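Local structure of L-asparaginase I (Vibrio cholerae, 2OCD) at residues Tyr312-Asn317 against Glu321-Lys326; Ala237-Thr242 against Glu304-Lys309; Arg125-Ala130 against Leu149-Arg154; Gly84-His89 against Leu133-Val138; Leu70-Ile75 against Ser99-Met104. The protein probably catalyses the hydrolysis of L-asparagine to L-aspartate and ammonium, working as a homotetramer. All blocks are in the same frame, centred on the assembly; numbering follows the deposited sequence.

Interaction 1: Tyr312-Asn317 against Glu321-Lys326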
# COMPACT_ATOMS: atom_id res chain seq x y z
N TYR B 312 35.90 7.03 -1.06
CA TYR B 312 36.21 8.10 -2.01
C TYR B 312 37.20 9.04 -1.37
O TYR B 312 38.31 9.14 -1.87
CB TYR B 312 34.95 8.85 -2.41
CG TYR B 312 35.21 10.17 -3.05
CD1 TYR B 312 35.95 10.26 -4.20
CD2 TYR B 312 34.68 11.33 -2.53
CE1 TYR B 312 36.20 11.49 -4.81
CE2 TYR B 312 34.93 12.57 -3.13
CZ TYR B 312 35.69 12.64 -4.27
OH TYR B 312 35.93 13.85 -4.90
N LEU B 313 36.81 9.67 -0.26
CA LEU B 313 37.59 10.75 0.35
C LEU B 313 38.91 10.30 0.98
O LEU B 313 39.96 10.96 0.83
CB LEU B 313 36.78 11.48 1.42
CG LEU B 313 35.60 12.31 0.93
CD1 LEU B 313 34.71 12.54 2.13
CD2 LEU B 313 36.01 13.66 0.23
N LEU B 314 38.87 9.19 1.70
CA LEU B 314 40.08 8.71 2.34
C LEU B 314 41.09 8.24 1.28
O LEU B 314 42.27 8.06 1.62
CB LEU B 314 39.76 7.57 3.31
CG LEU B 314 39.08 7.98 4.62
CD1 LEU B 314 38.32 6.78 5.24
CD2 LEU B 314 40.09 8.57 5.65
N SER B 315 40.64 8.03 0.03
CA SER B 315 41.51 7.52 -1.08
C SER B 315 42.15 8.64 -1.88
O SER B 315 43.05 8.41 -2.63
CB SER B 315 40.74 6.62 -2.08
OG SER B 315 40.38 5.35 -1.56
N GLN B 316 41.64 9.84 -1.76
CA GLN B 316 42.33 11.00 -2.31
C GLN B 316 43.37 11.36 -1.29
O GLN B 316 43.38 10.80 -0.21
CB GLN B 316 41.35 12.15 -2.58
CG GLN B 316 40.69 12.00 -4.00
CD GLN B 316 39.58 10.98 -4.02
OE1 GLN B 316 39.59 9.98 -4.77
NE2 GLN B 316 38.59 11.24 -3.17
N ASN B 317 44.26 12.26 -1.59
CA ASN B 317 45.28 12.53 -0.57
C ASN B 317 44.98 13.85 0.13
O ASN B 317 45.74 14.82 0.07
CB ASN B 317 46.71 12.38 -1.10
CG ASN B 317 47.14 10.89 -1.15
OD1 ASN B 317 46.87 10.16 -2.13
ND2 ASN B 317 47.76 10.42 -0.05
N GLU B 321 40.99 16.90 8.32
CA GLU B 321 39.94 17.94 8.44
C GLU B 321 39.15 18.12 7.14
O GLU B 321 37.95 18.29 7.11
CB GLU B 321 40.57 19.30 8.83
CG GLU B 321 41.21 19.33 10.20
CD GLU B 321 40.21 19.08 11.39
OE1 GLU B 321 38.98 19.29 11.24
OE2 GLU B 321 40.68 18.67 12.49
N GLU B 322 39.88 18.10 6.06
CA GLU B 322 39.27 18.16 4.77
C GLU B 322 38.28 16.97 4.52
O GLU B 322 37.17 17.15 4.00
CB GLU B 322 40.40 18.25 3.75
CG GLU B 322 40.00 18.64 2.37
CD GLU B 322 41.24 19.00 1.48
OE1 GLU B 322 42.46 18.80 1.90
OE2 GLU B 322 40.96 19.49 0.36
N VAL B 323 38.67 15.76 4.90
CA VAL B 323 37.80 14.60 4.74
C VAL B 323 36.59 14.89 5.60
O VAL B 323 35.41 14.78 5.13
CB VAL B 323 38.50 13.30 5.20
CG1 VAL B 323 37.48 12.15 5.37
CG2 VAL B 323 39.71 12.93 4.28
N LYS B 324 36.88 15.34 6.84
CA LYS B 324 35.83 15.59 7.86
C LYS B 324 34.78 16.54 7.31
O LYS B 324 33.60 16.19 7.25
CB LYS B 324 36.42 16.13 9.17
CG LYS B 324 35.71 15.67 10.48
CD LYS B 324 35.75 16.80 11.51
CE LYS B 324 35.49 16.38 12.99
NZ LYS B 324 35.48 17.60 13.84
N ALA B 325 35.25 17.70 6.84
CA ALA B 325 34.41 18.71 6.18
C ALA B 325 33.62 18.14 4.99
O ALA B 325 32.42 18.34 4.90
CB ALA B 325 35.24 19.91 5.75
N LYS B 326 34.27 17.39 4.12
CA LYS B 326 33.61 16.86 2.93
C LYS B 326 32.54 15.81 3.26
O LYS B 326 31.52 15.73 2.58
CB LYS B 326 34.65 16.28 1.99
CG LYS B 326 34.99 17.11 0.71
CD LYS B 326 35.57 18.43 0.93
CE LYS B 326 35.65 19.22 -0.43
NZ LYS B 326 34.28 19.66 -1.03
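L313 reaches from the last turns of helix 303-315 to V323 and K326, which lie one turn apart on the following helix, and its side chain runs from V323 at the root to K326 at the tip. CB of L313 rests 4.1 Å from CG1 of V323. With CG placed beside the backbone N and anti to the carbonyl carbon (chi1 -68°), the branch then extends across to the other helix. There CD1 of L313 settles 3.7 Å from CB of K326 and also comes near the carbonyl O of V323. CD2 goes closest, 3.4 Å from CB of K326, and it touches K326 CG as well; the leucine and lysine side chains cross at about a right angle. Leucine suits this place because its CB can meet V323 while its forked end straddles the CB of K326, one turn on. V323 answers with both of its branches. CG1 faces the leucine, with a looser approach of 4.4 Å to CD2 of L314, while CG2 lies 4.0 Å from the carbonyl O of L313. K326 bends at chi2 (63°), its aliphatic stem packing on L313 while the amine NZ is satisfied by a hydrogen bond with Q329 OE1. In the intervening loop, L318 adds to the cover of L313, and S319 OG is hydrogen-bonded to E322 N at the start of the second helix. The whole is a helix-loop-helix hairpin, in which consecutive helices near the C-terminal end of the chain fold back on each other through a short apolar seam.

Interaction 2: Ala237-Thr242 against Glu304-Lys309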
# COMPACT_ATOMS: atom_id res chain seq x y z
N ALA B 237 38.77 4.87 9.68
CA ALA B 237 37.41 5.42 9.76
C ALA B 237 36.47 4.43 10.45
O ALA B 237 36.79 3.24 10.59
CB ALA B 237 36.86 5.84 8.39
N MSE B 238 35.32 4.95 10.86
CA MSE B 238 34.44 4.31 11.81
C MSE B 238 33.01 4.82 11.64
O MSE B 238 32.70 5.99 11.90
CB MSE B 238 34.96 4.66 13.21
CG MSE B 238 33.99 4.54 14.40
SE MSE B 238 33.77 2.70 14.92
CE MSE B 238 35.53 1.97 14.34
N ILE B 239 32.14 3.94 11.22
CA ILE B 239 30.71 4.24 11.14
C ILE B 239 29.99 3.73 12.40
O ILE B 239 30.05 2.57 12.76
CB ILE B 239 30.07 3.63 9.86
CG1 ILE B 239 30.78 4.17 8.61
CG2 ILE B 239 28.57 3.96 9.77
CD1 ILE B 239 30.32 3.46 7.33
N LEU B 240 29.27 4.64 13.04
CA LEU B 240 28.58 4.36 14.27
C LEU B 240 27.11 4.30 13.99
O LEU B 240 26.57 5.32 13.66
CB LEU B 240 28.85 5.51 15.18
CG LEU B 240 29.12 5.27 16.63
CD1 LEU B 240 30.34 4.36 16.78
CD2 LEU B 240 29.33 6.71 17.17
N LEU B 241 26.48 3.12 14.08
CA LEU B 241 25.06 2.96 13.83
C LEU B 241 24.37 3.12 15.20
O LEU B 241 24.49 2.26 16.10
CB LEU B 241 24.74 1.61 13.15
CG LEU B 241 25.59 1.15 11.93
CD1 LEU B 241 25.57 -0.39 11.65
CD2 LEU B 241 25.24 1.91 10.63
N THR B 242 23.69 4.23 15.39
CA THR B 242 23.11 4.57 16.69
C THR B 242 21.58 4.46 16.64
O THR B 242 21.02 4.18 15.56
CB THR B 242 23.52 5.98 17.11
OG1 THR B 242 23.00 6.93 16.18
CG2 THR B 242 25.07 6.14 17.22
N GLU B 304 25.75 2.06 2.94
CA GLU B 304 26.45 1.87 1.69
C GLU B 304 26.90 3.20 1.11
O GLU B 304 28.04 3.30 0.67
CB GLU B 304 25.69 0.93 0.71
CG GLU B 304 24.19 1.00 0.79
CD GLU B 304 23.52 0.10 1.86
OE1 GLU B 304 23.29 -1.12 1.60
OE2 GLU B 304 23.14 0.67 2.90
N ALA B 305 26.09 4.25 1.13
CA ALA B 305 26.61 5.53 0.63
C ALA B 305 27.75 5.95 1.55
O ALA B 305 28.71 6.62 1.10
CB ALA B 305 25.54 6.63 0.51
N ALA B 306 27.67 5.53 2.82
CA ALA B 306 28.58 6.03 3.85
C ALA B 306 29.96 5.38 3.77
O ALA B 306 30.99 6.00 4.05
CB ALA B 306 27.96 5.82 5.23
N LEU B 307 29.95 4.11 3.39
CA LEU B 307 31.16 3.33 3.19
C LEU B 307 31.79 3.79 1.93
O LEU B 307 33.03 3.96 1.86
CB LEU B 307 30.84 1.84 3.18
CG LEU B 307 31.06 1.41 4.63
CD1 LEU B 307 30.04 0.37 5.19
CD2 LEU B 307 32.52 0.97 4.75
N ALA B 308 30.92 4.07 0.95
CA ALA B 308 31.35 4.58 -0.32
C ALA B 308 32.09 5.91 -0.23
O ALA B 308 33.10 6.08 -0.92
CB ALA B 308 30.20 4.74 -1.19
N LYS B 309 31.52 6.85 0.55
CA LYS B 309 31.90 8.27 0.51
C LYS B 309 33.20 8.36 1.25
O LYS B 309 34.14 9.05 0.82
CB LYS B 309 30.81 9.16 1.12
CG LYS B 309 30.98 10.71 0.93
CD LYS B 309 29.85 11.50 1.59
CE LYS B 309 29.90 13.02 1.42
NZ LYS B 309 28.74 13.75 2.17
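I239, at the middle of strand 237-242, meets A306 and L307 on helix 303-315 through a single methyl, CD1. The apolar contacts are therefore concentrated at one point. CD1 of I239 lies 3.5 Å from CG of L307 and 3.8 Å from L307 CD1, and it is 3.9 Å from CB of A306. CG1 of the isoleucine sits beside the backbone N (chi1 -58°) and the chain then runs extended through chi2 (172°), which carries the methyl away from the sheet to the helix surface. The CB of A306 points at the strand, whereas L307 sets out across it and only its branched end turns in. Alanine fits here because a short side chain lets the helix backbone come near, with CA of A306 7.8 Å from CA of I239. The layout is that of an alpha/beta domain: a parallel sheet, with strand 237-242 between strands 213-217 and 267-272, carries helix 303-315 on one face, and L271 of the next strand touches both I239 and A306. The packing continues into the tetramer, where L307 also touches Y219 of the second subunit.

The polar contacts lie away from this apolar spot, some within the helix, such as A308 N to E304 O at 3.0 Å, others tying the segments to the rest of the chain. I239 is held in the sheet by backbone hydrogen bonds to G214 and I216. On the helix the charged ends turn elsewhere: E304 forms a salt bridge with R162, and the extended K309 one with E334.

Interaction 3: Arg125-Ala130 against Leu149-Arg154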
# COMPACT_ATOMS: atom_id res chain seq x y z
N ARG B 125 9.94 -16.18 -17.89
CA ARG B 125 9.46 -15.01 -17.09
C ARG B 125 10.48 -14.37 -16.12
O ARG B 125 10.13 -13.94 -15.00
CB ARG B 125 8.10 -15.30 -16.41
CG ARG B 125 8.08 -16.33 -15.29
CD ARG B 125 6.62 -16.85 -15.01
NE ARG B 125 5.70 -15.75 -14.86
CZ ARG B 125 5.49 -15.07 -13.74
NH1 ARG B 125 6.08 -15.41 -12.62
NH2 ARG B 125 4.65 -14.05 -13.73
N SER B 126 11.72 -14.26 -16.58
CA SER B 126 12.73 -13.50 -15.88
C SER B 126 12.39 -11.99 -15.74
O SER B 126 11.89 -11.37 -16.63
CB SER B 126 14.04 -13.63 -16.63
OG SER B 126 15.07 -12.88 -15.98
N ASP B 127 12.77 -11.41 -14.61
CA ASP B 127 12.68 -9.99 -14.40
C ASP B 127 13.76 -9.27 -15.17
O ASP B 127 13.69 -8.06 -15.42
CB ASP B 127 12.75 -9.64 -12.89
CG ASP B 127 13.96 -10.26 -12.18
OD1 ASP B 127 14.33 -11.44 -12.43
OD2 ASP B 127 14.56 -9.58 -11.35
N GLY B 128 14.79 -10.02 -15.55
CA GLY B 128 15.83 -9.46 -16.39
C GLY B 128 15.37 -8.75 -17.65
O GLY B 128 15.95 -7.73 -18.04
N GLN B 129 14.35 -9.26 -18.33
CA GLN B 129 14.10 -8.68 -19.64
C GLN B 129 13.53 -7.29 -19.45
O GLN B 129 14.01 -6.35 -20.06
CB GLN B 129 13.26 -9.56 -20.58
CG GLN B 129 11.80 -9.71 -20.17
CD GLN B 129 10.84 -9.85 -21.35
OE1 GLN B 129 9.70 -10.34 -21.16
NE2 GLN B 129 11.27 -9.41 -22.56
N ALA B 130 12.56 -7.14 -18.56
CA ALA B 130 11.99 -5.81 -18.32
C ALA B 130 13.04 -4.86 -17.72
O ALA B 130 13.07 -3.70 -18.07
CB ALA B 130 10.78 -5.90 -17.44
N LEU B 149 19.99 3.22 -10.20
CA LEU B 149 19.83 1.77 -9.93
C LEU B 149 18.42 1.40 -10.30
O LEU B 149 17.45 1.97 -9.77
CB LEU B 149 20.14 1.43 -8.46
CG LEU B 149 20.20 -0.04 -7.99
CD1 LEU B 149 21.10 -0.27 -6.74
CD2 LEU B 149 18.86 -0.62 -7.66
N PHE B 150 18.28 0.47 -11.23
CA PHE B 150 16.97 0.14 -11.70
C PHE B 150 16.58 -1.27 -11.23
O PHE B 150 17.30 -2.26 -11.49
CB PHE B 150 16.93 0.29 -13.21
CG PHE B 150 15.58 0.12 -13.79
CD1 PHE B 150 14.59 1.05 -13.55
CD2 PHE B 150 15.29 -0.94 -14.58
CE1 PHE B 150 13.30 0.90 -14.08
CE2 PHE B 150 14.01 -1.08 -15.10
CZ PHE B 150 13.03 -0.17 -14.84
N PHE B 151 15.46 -1.35 -10.49
CA PHE B 151 14.90 -2.62 -10.02
C PHE B 151 13.45 -2.42 -9.57
O PHE B 151 13.07 -1.29 -9.21
CB PHE B 151 15.74 -3.19 -8.87
CG PHE B 151 16.02 -4.68 -8.96
CD1 PHE B 151 17.05 -5.16 -9.75
CD2 PHE B 151 15.29 -5.59 -8.20
CE1 PHE B 151 17.34 -6.53 -9.81
CE2 PHE B 151 15.56 -6.96 -8.22
CZ PHE B 151 16.59 -7.44 -9.01
N ASN B 152 12.67 -3.50 -9.60
CA ASN B 152 11.26 -3.43 -9.22
C ASN B 152 10.58 -2.26 -9.94
O ASN B 152 9.91 -1.48 -9.31
CB ASN B 152 11.09 -3.26 -7.68
CG ASN B 152 12.03 -4.19 -6.84
OD1 ASN B 152 13.09 -3.76 -6.34
ND2 ASN B 152 11.63 -5.46 -6.68
N ASN B 153 10.82 -2.07 -11.23
CA ASN B 153 10.16 -1.01 -12.01
C ASN B 153 10.39 0.43 -11.56
O ASN B 153 9.63 1.35 -11.91
CB ASN B 153 8.66 -1.26 -12.10
CG ASN B 153 8.33 -2.59 -12.68
OD1 ASN B 153 8.86 -2.98 -13.73
ND2 ASN B 153 7.47 -3.33 -12.00
N ARG B 154 11.44 0.66 -10.82
CA ARG B 154 11.74 2.02 -10.37
C ARG B 154 13.23 2.35 -10.48
O ARG B 154 14.07 1.47 -10.36
CB ARG B 154 11.20 2.25 -8.98
CG ARG B 154 11.98 1.62 -7.86
CD ARG B 154 11.29 1.88 -6.48
NE ARG B 154 10.20 0.92 -6.27
CZ ARG B 154 10.29 -0.25 -5.63
NH1 ARG B 154 11.41 -0.64 -5.05
NH2 ARG B 154 9.24 -1.03 -5.56
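The carboxylate of D127 and the ring of F151 meet because chi1 of D127 (52°) sets CG between the backbone N and the carbonyl carbon, which holds the group close to its own helix start. From there OD2 of D127 comes 3.8 Å from CZ of F151, obliquely to the ring, and the two planes stand nearly perpendicular, 83° apart. One residue back on strand 147-151, F150 carries CG anti to its backbone N (chi1 -173°), and its ring presents an edge to the helix, CE2 lying 4.1 Å from the carbonyl O of A130. The helix begins with S126 as N-cap, its OG accepting from G128 N at 2.9 Å. Helix 127-141 and strand 147-151 belong to one beta-alpha-beta unit with strand 112-115, and the strand ends in a type I' turn from F151 to R154. F151 also stacks edge-to-face with F172 and touches T91, a predicted active-site residue. The carboxylate is already held by the backbone amides of Q118 and I119, one to each oxygen. Its approach to F151 is thus best read as van der Waals packing with perhaps a weak electrostatic share, the amides fixing the acid where the ring can rest against it.

Interaction 4: Gly84-His89 against Leu133-Val138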
# COMPACT_ATOMS: atom_id res chain seq x y z
N GLY B 84 25.22 6.71 -23.22
CA GLY B 84 24.82 6.27 -21.90
C GLY B 84 25.40 4.89 -21.56
O GLY B 84 26.11 4.28 -22.37
N PHE B 85 25.13 4.40 -20.36
CA PHE B 85 25.78 3.18 -19.89
C PHE B 85 24.89 2.43 -18.96
O PHE B 85 24.30 3.05 -18.09
CB PHE B 85 27.05 3.55 -19.15
CG PHE B 85 27.94 4.43 -19.97
CD1 PHE B 85 28.87 3.87 -20.82
CD2 PHE B 85 27.80 5.81 -19.94
CE1 PHE B 85 29.64 4.64 -21.58
CE2 PHE B 85 28.56 6.59 -20.72
CZ PHE B 85 29.49 6.01 -21.55
N VAL B 86 24.79 1.12 -19.16
CA VAL B 86 24.10 0.20 -18.26
C VAL B 86 25.06 -0.84 -17.73
O VAL B 86 25.69 -1.54 -18.49
CB VAL B 86 22.97 -0.59 -18.97
CG1 VAL B 86 22.31 -1.63 -18.00
CG2 VAL B 86 21.92 0.37 -19.51
N ILE B 87 25.15 -0.96 -16.41
CA ILE B 87 26.06 -1.89 -15.79
C ILE B 87 25.21 -3.02 -15.24
O ILE B 87 24.45 -2.82 -14.27
CB ILE B 87 26.87 -1.19 -14.68
CG1 ILE B 87 27.86 -0.18 -15.26
CG2 ILE B 87 27.66 -2.19 -13.83
CD1 ILE B 87 28.23 0.99 -14.28
N LEU B 88 25.34 -4.20 -15.85
CA LEU B 88 24.75 -5.45 -15.30
C LEU B 88 25.65 -6.03 -14.25
O LEU B 88 26.83 -6.11 -14.42
CB LEU B 88 24.50 -6.51 -16.38
CG LEU B 88 23.56 -6.05 -17.49
CD1 LEU B 88 23.34 -7.22 -18.51
CD2 LEU B 88 22.19 -5.46 -16.84
N HIS B 89 25.04 -6.44 -13.16
CA HIS B 89 25.71 -6.63 -11.87
C HIS B 89 24.87 -7.61 -11.04
O HIS B 89 23.68 -7.66 -11.19
CB HIS B 89 25.78 -5.28 -11.17
CG HIS B 89 26.71 -5.23 -9.99
ND1 HIS B 89 26.49 -5.96 -8.84
CD2 HIS B 89 27.83 -4.50 -9.78
CE1 HIS B 89 27.45 -5.68 -7.97
NE2 HIS B 89 28.26 -4.80 -8.52
N LEU B 133 15.47 -4.01 -20.60
CA LEU B 133 14.70 -3.32 -21.60
C LEU B 133 14.49 -1.87 -21.19
O LEU B 133 14.82 -0.95 -21.92
CB LEU B 133 13.38 -4.04 -21.82
CG LEU B 133 12.97 -4.07 -23.28
CD1 LEU B 133 12.05 -5.28 -23.55
CD2 LEU B 133 12.30 -2.70 -23.55
N ASN B 134 13.95 -1.65 -20.02
CA ASN B 134 13.67 -0.27 -19.61
C ASN B 134 14.91 0.55 -19.21
O ASN B 134 14.89 1.78 -19.33
CB ASN B 134 12.66 -0.26 -18.47
CG ASN B 134 11.24 -0.63 -18.89
OD1 ASN B 134 10.93 -0.70 -20.09
ND2 ASN B 134 10.37 -0.87 -17.89
N ALA B 135 15.95 -0.13 -18.69
CA ALA B 135 17.19 0.55 -18.35
C ALA B 135 17.71 1.14 -19.62
O ALA B 135 18.10 2.32 -19.67
CB ALA B 135 18.24 -0.40 -17.78
N LEU B 136 17.70 0.31 -20.67
CA LEU B 136 18.09 0.80 -21.97
C LEU B 136 17.19 1.94 -22.44
O LEU B 136 17.68 2.99 -22.84
CB LEU B 136 18.16 -0.34 -22.99
CG LEU B 136 19.45 -1.21 -22.94
CD1 LEU B 136 19.42 -2.35 -23.99
CD2 LEU B 136 20.75 -0.38 -23.08
N HIS B 137 15.88 1.75 -22.39
CA HIS B 137 14.96 2.78 -22.85
C HIS B 137 15.14 4.09 -22.05
O HIS B 137 15.11 5.19 -22.62
CB HIS B 137 13.51 2.28 -22.78
CG HIS B 137 12.48 3.30 -23.15
ND1 HIS B 137 12.44 3.91 -24.39
CD2 HIS B 137 11.42 3.79 -22.46
CE1 HIS B 137 11.41 4.73 -24.44
NE2 HIS B 137 10.76 4.67 -23.29
N VAL B 138 15.34 3.97 -20.73
CA VAL B 138 15.43 5.12 -19.81
C VAL B 138 16.74 5.90 -20.00
O VAL B 138 16.74 7.13 -20.04
CB VAL B 138 15.24 4.65 -18.35
CG1 VAL B 138 15.68 5.66 -17.38
CG2 VAL B 138 13.79 4.34 -18.10
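V86 and the pair A135 and L136 make the direct contact between strand 84-88 and helix 127-141. One methyl does the work: CG2 of V86 lies 3.8 Å from CD2 of L136 and 4.1 Å from CB of A135. Valine and leucine cross at about a right angle, the leucine bringing one terminal methyl, CD2, to the valine, while the CB of A135 faces it directly. The backbones stay 6.9 Å apart at their nearest CA atoms, V86 and A135, a spacing that a small alanine makes possible. The torsions of the touching residues account for this. With CG1 of V86 anti to the backbone N (chi1 177°), CG2 falls beside that N and is turned to the helix. CG of L136 likewise sits beside its own backbone N (chi1 -80°); chi2 (179°) extends CD1, and the other branch, CD2, is the one that meets the valine.

In the second shell, beta-branched valine is at home in an extended strand, and V86 is fixed there by backbone hydrogen bonds to Y7 and A9 of strand 5-12. Neighbouring strands widen the floor: V86 also touches T115, and L136 also rests on I6. Regular helix bonds, such as H137 N to L133 O at 2.9 Å, hold the other side, and H137 on that helix packs on R125 of the third subunit.

All three touching residues are buried and meet through aliphatic carbon alone. The joint between sheet and helix therefore depends on shape and on the exclusion of water: V86 has backbone bonds to strand 5-12 and the helix has its own internal bonds, so the contact itself is left to aliphatic packing.

Interaction 5: Leu70-Ile75 against Ser99-Met104; sequences LIADDI and SALSFM
S102 OG makes the shortest polar bond here, donating to the carbonyl O of S99 at 2.7 Å, in the carbonyl plane and on a lone pair. The same hydroxyl is also hydrogen-bonded to N159 ND2, and it sits 3.4 Å above one face of the F103 ring, toward the rim. A serine thus spends its polarity within its own helix and on a loop, on a side turned from helix 65-78. The contact between the helices is apolar. A72 sends its CB between two partners: CE of the selenomethionine M104 at 3.4 Å, and CD2 of L101 at 3.9 Å. The long M104 chain bends at chi3 (76°), which turns its end methyl onto the alanine. L101 divides its branches, for CD1 lies 4.2 Å from CG2 of I71, and the two side chains cross at about a right angle. Alanine is apt at the nearest point, where the CA atoms of A72 and L101 approach to 6.7 Å, while longer residues fill the flanks; the segment axes pass 10.6 Å apart and cross at -50°. Beneath both helices lies strand 84-88 of the mixed sheet, whose I87 touches I71 and L101 alike. W68 from the preceding turn of helix 65-78 adds to the cover of M104, and F103 reaches the other way to helix 303-315 of the C-terminal domain.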
# COMPACT_ATOMS: atom_id res chain seq x y z
N LEU B 70 38.01 -0.98 -11.73
CA LEU B 70 37.85 -1.68 -13.02
C LEU B 70 36.59 -1.19 -13.73
O LEU B 70 36.67 -0.73 -14.88
CB LEU B 70 37.79 -3.20 -12.84
CG LEU B 70 38.99 -3.88 -12.13
CD1 LEU B 70 39.03 -5.48 -12.15
CD2 LEU B 70 40.34 -3.27 -12.63
N ILE B 71 35.43 -1.22 -13.03
CA ILE B 71 34.19 -0.76 -13.64
C ILE B 71 34.29 0.76 -14.05
O ILE B 71 33.99 1.16 -15.19
CB ILE B 71 32.99 -1.04 -12.73
CG1 ILE B 71 32.90 -2.53 -12.33
CG2 ILE B 71 31.71 -0.66 -13.42
CD1 ILE B 71 31.87 -2.80 -11.21
N ALA B 72 34.71 1.59 -13.09
CA ALA B 72 34.93 3.02 -13.35
C ALA B 72 35.88 3.19 -14.54
O ALA B 72 35.62 3.95 -15.45
CB ALA B 72 35.50 3.70 -12.11
N ASP B 73 36.99 2.48 -14.55
CA ASP B 73 37.95 2.64 -15.63
C ASP B 73 37.40 2.24 -16.97
O ASP B 73 37.78 2.78 -17.98
CB ASP B 73 39.20 1.84 -15.36
CG ASP B 73 39.98 2.38 -14.19
OD1 ASP B 73 39.82 3.57 -13.82
OD2 ASP B 73 40.78 1.57 -13.65
N ASP B 74 36.50 1.26 -16.97
CA ASP B 74 35.92 0.75 -18.18
C ASP B 74 34.98 1.83 -18.71
O ASP B 74 35.09 2.30 -19.86
CB ASP B 74 35.20 -0.55 -17.84
CG ASP B 74 34.46 -1.13 -18.99
OD1 ASP B 74 33.44 -1.84 -18.84
OD2 ASP B 74 34.90 -0.85 -20.09
N ILE B 75 34.11 2.31 -17.85
CA ILE B 75 33.27 3.45 -18.23
C ILE B 75 34.06 4.64 -18.85
O ILE B 75 33.70 5.12 -19.97
CB ILE B 75 32.39 3.89 -17.02
CG1 ILE B 75 31.43 2.77 -16.68
CG2 ILE B 75 31.56 5.18 -17.36
CD1 ILE B 75 30.58 2.39 -17.87
N SER B 99 26.76 3.07 -5.31
CA SER B 99 27.20 4.09 -4.41
C SER B 99 28.63 4.55 -4.66
O SER B 99 28.90 5.76 -4.79
CB SER B 99 27.06 3.56 -2.99
OG SER B 99 25.69 3.54 -2.61
N ALA B 100 29.54 3.59 -4.61
CA ALA B 100 30.97 3.82 -4.89
C ALA B 100 31.16 4.68 -6.12
O ALA B 100 31.87 5.70 -6.07
CB ALA B 100 31.69 2.49 -5.09
N LEU B 101 30.53 4.25 -7.23
CA LEU B 101 30.67 4.92 -8.51
C LEU B 101 30.11 6.33 -8.48
O LEU B 101 30.60 7.18 -9.25
CB LEU B 101 29.98 4.14 -9.64
CG LEU B 101 30.57 2.73 -9.91
CD1 LEU B 101 29.68 1.90 -10.82
CD2 LEU B 101 32.04 2.81 -10.46
N SER B 102 29.07 6.60 -7.67
CA SER B 102 28.51 7.94 -7.62
C SER B 102 29.59 8.91 -7.18
O SER B 102 29.72 9.98 -7.80
CB SER B 102 27.29 8.04 -6.72
OG SER B 102 27.63 8.08 -5.36
N PHE B 103 30.40 8.54 -6.19
CA PHE B 103 31.49 9.44 -5.74
C PHE B 103 32.71 9.46 -6.67
O PHE B 103 33.29 10.54 -6.89
CB PHE B 103 31.88 9.15 -4.30
CG PHE B 103 30.75 9.33 -3.40
CD1 PHE B 103 30.29 10.60 -3.14
CD2 PHE B 103 30.05 8.22 -2.92
CE1 PHE B 103 29.22 10.81 -2.35
CE2 PHE B 103 28.95 8.41 -2.12
CZ PHE B 103 28.51 9.72 -1.83
N MSE B 104 33.05 8.30 -7.23
CA MSE B 104 34.16 8.19 -8.13
C MSE B 104 34.04 9.03 -9.37
O MSE B 104 35.05 9.48 -9.89
CB MSE B 104 34.36 6.74 -8.54
CG MSE B 104 34.94 5.92 -7.40
SE MSE B 104 35.08 4.02 -7.77
CE MSE B 104 36.64 4.13 -8.94

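How the interactions relate
Interactions 2, 4 and 5 are buried and apolar where their segments meet, whereas interactions 1 and 3 are partly buried and bring a lysine or a carboxylate into the packing. Two pairs share a helix: interactions 1 and 2 use helix 303-315, one against the next helix and one against the parallel sheet, and interactions 3 and 4 use helix 127-141 against the mixed sheet. Strand 84-88 turns V86 to helix 127-141 and F85 and I87 to the helices of interaction 5, so interactions 4 and 5 use opposite faces of that sheet. Interaction 5 also meets interaction 2 where F103 and A308 join the two domains. Interactions 1 and 3 stand farthest apart, about 35 Å between centres.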